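Local coordinates for protein putative alpha-ketoglutarate-dependent taurine dioxygenase (PDB 5HSX) that probably acts as an iron(II)- and 2-oxoglutarate-dependent dioxygenase of the TauD/TfdA family, at residues Ile20-Leu25 with Ile29-His34. Sequence-based numbering, arbitrary orientation.
Sequences IEVTPL and IGAEIH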
loop_
_atom_site.group_PDB
_atom_site.type_symbol
_atom_site.label_atom_id
_atom_site.label_comp_id
_atom_site.label_asym_id
_atom_site.label_seq_id
_atom_site.Cartn_x
_atom_site.Cartn_y
_atom_site.Cartn_z
ATOM N N ILE B 20 -4.879 -15.007 23.891
ATOM C CA ILE B 20 -4.227 -13.856 23.274
ATOM C C ILE B 20 -5.270 -12.859 22.781
ATOM O O ILE B 20 -6.451 -13.174 22.602
ATOM C CB ILE B 20 -3.309 -14.302 22.126
ATOM C CG1 ILE B 20 -4.157 -14.799 20.950
ATOM C CG2 ILE B 20 -2.350 -15.386 22.608
ATOM C CD1 ILE B 20 -3.353 -15.300 19.765
ATOM N N GLU B 21 -4.817 -11.631 22.553
ATOM C CA GLU B 21 -5.646 -10.574 21.993
ATOM C C GLU B 21 -5.263 -10.405 20.526
ATOM O O GLU B 21 -4.088 -10.181 20.218
ATOM C CB GLU B 21 -5.451 -9.271 22.771
ATOM C CG GLU B 21 -6.220 -8.074 22.234
ATOM C CD GLU B 21 -5.852 -6.781 22.950
ATOM O OE1 GLU B 21 -5.142 -6.850 23.976
ATOM O OE2 GLU B 21 -6.268 -5.698 22.484
ATOM N N VAL B 22 -6.241 -10.526 19.628
ATOM C CA VAL B 22 -6.011 -10.451 18.185
ATOM C C VAL B 22 -6.735 -9.224 17.650
ATOM O O VAL B 22 -7.958 -9.103 17.803
ATOM C CB VAL B 22 -6.486 -11.721 17.459
ATOM C CG1 VAL B 22 -6.228 -11.597 15.940
ATOM C CG2 VAL B 22 -5.804 -12.953 18.038
ATOM N N THR B 23 -5.984 -8.322 17.018
ATOM C CA THR B 23 -6.516 -7.055 16.512
ATOM C C THR B 23 -6.303 -7.001 15.008
ATOM O O THR B 23 -5.189 -6.695 14.549
ATOM C CB THR B 23 -5.837 -5.864 17.189
ATOM O OG1 THR B 23 -6.038 -5.942 18.606
ATOM C CG2 THR B 23 -6.427 -4.548 16.685
ATOM N N PRO B 24 -7.327 -7.274 14.202
ATOM C CA PRO B 24 -7.144 -7.265 12.747
ATOM C C PRO B 24 -6.834 -5.872 12.223
ATOM O O PRO B 24 -7.225 -4.851 12.801
ATOM C CB PRO B 24 -8.490 -7.769 12.214
ATOM C CG PRO B 24 -9.132 -8.468 13.391
ATOM C CD PRO B 24 -8.679 -7.705 14.591
ATOM N N LEU B 25 -6.138 -5.842 11.089
ATOM C CA LEU B 25 -5.638 -4.599 10.528
ATOM C C LEU B 25 -6.240 -4.234 9.179
ATOM O O LEU B 25 -6.038 -3.103 8.722
ATOM C CB LEU B 25 -4.105 -4.661 10.407
ATOM C CG LEU B 25 -3.410 -4.717 11.766
ATOM C CD1 LEU B 25 -1.931 -5.088 11.640
ATOM C CD2 LEU B 25 -3.566 -3.377 12.479
ATOM N N ILE B 29 -6.560 -9.297 5.779
ATOM C CA ILE B 29 -5.178 -9.708 6.028
ATOM C C ILE B 29 -4.544 -8.834 7.100
ATOM O O ILE B 29 -4.682 -7.606 7.103
ATOM C CB ILE B 29 -4.340 -9.710 4.727
ATOM C CG1 ILE B 29 -2.925 -10.208 5.017
ATOM C CG2 ILE B 29 -4.324 -8.317 4.058
ATOM C CD1 ILE B 29 -2.135 -10.534 3.762
ATOM N N GLY B 30 -3.826 -9.490 8.009
ATOM C CA GLY B 30 -3.005 -8.809 8.988
ATOM C C GLY B 30 -3.703 -8.652 10.320
ATOM O O GLY B 30 -4.866 -8.238 10.362
ATOM N N ALA B 31 -3.010 -8.975 11.411
ATOM C CA ALA B 31 -3.559 -8.775 12.742
ATOM C C ALA B 31 -2.420 -8.601 13.734
ATOM O O ALA B 31 -1.376 -9.253 13.617
ATOM C CB ALA B 31 -4.452 -9.954 13.162
ATOM N N GLU B 32 -2.617 -7.711 14.702
ATOM C CA GLU B 32 -1.696 -7.592 15.822
ATOM C C GLU B 32 -2.098 -8.583 16.902
ATOM O O GLU B 32 -3.286 -8.814 17.137
ATOM C CB GLU B 32 -1.689 -6.171 16.398
ATOM C CG GLU B 32 -1.177 -5.123 15.438
ATOM C CD GLU B 32 -0.731 -3.850 16.144
ATOM O OE1 GLU B 32 -0.950 -3.739 17.370
ATOM O OE2 GLU B 32 -0.151 -2.970 15.472
ATOM N N ILE B 33 -1.098 -9.181 17.544
ATOM C CA ILE B 33 -1.299 -10.030 18.709
ATOM C C ILE B 33 -0.676 -9.332 19.907
ATOM O O ILE B 33 0.467 -8.864 19.839
ATOM C CB ILE B 33 -0.694 -11.431 18.503
ATOM C CG1 ILE B 33 -1.360 -12.119 17.304
ATOM C CG2 ILE B 33 -0.845 -12.262 19.775
ATOM C CD1 ILE B 33 -0.782 -13.476 16.963
ATOM N N HIS B 34 -1.439 -9.233 20.990
ATOM C CA HIS B 34 -0.939 -8.738 22.260
ATOM C C HIS B 34 -1.234 -9.762 23.348
ATOM O O HIS B 34 -2.056 -10.667 23.174
ATOM C CB HIS B 34 -1.553 -7.372 22.611
ATOM C CG HIS B 34 -1.083 -6.256 21.727
ATOM N ND1 HIS B 34 -0.089 -5.377 22.102
ATOM C CD2 HIS B 34 -1.466 -5.879 20.484
ATOM C CE1 HIS B 34 0.117 -4.506 21.129
ATOM N NE2 HIS B 34 -0.706 -4.789 20.136
#
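An antiparallel beta hairpin at the edge of the mixed sheet pairs strand 21-24 with strand 31-34. Glu21 and His34 form a hydrogen-bonded pair: Glu21 N gives to His34 O at 3.0 Å, and His34 N returns to Glu21 O at 2.9 Å. Thr23 and Glu32 repeat the pattern, with Thr23 N to Glu32 O at 2.7 Å. Pro24 faces Ala31 in a non-hydrogen-bonded pair, so its missing N-H costs the hairpin no bond; beyond it, Leu25 N reaches Gly30 O at 2.8 Å, from above the carbonyl plane.

One face of the hairpin is apolar. Val22 CG1 lies 3.7 Å from Ala31 CB, and Ile20 CD1 touches Ile33 CG2. Helix 44-57 packs here, with Ile50, Ala53 and Trp57 meeting Ile20, Val22 and Pro24.

Polar groups dominate the other face. His34 NE2 donates to Glu32 OE1 at 3.0 Å, nearly straight (166°), with the oxygen in the ring plane. Glu32 CG stands beside the backbone N (chi1 -64°), and its extended chain carries the carboxylate to the imidazole edge. Leu25 CD1 packs on Glu32 CG at 3.9 Å, the two side chains crossing at about a right angle.

The histidine bond probably restricts rotation of both groups, while the backbone ladder ties strand 21-24, outermost within this chain, to the sheet.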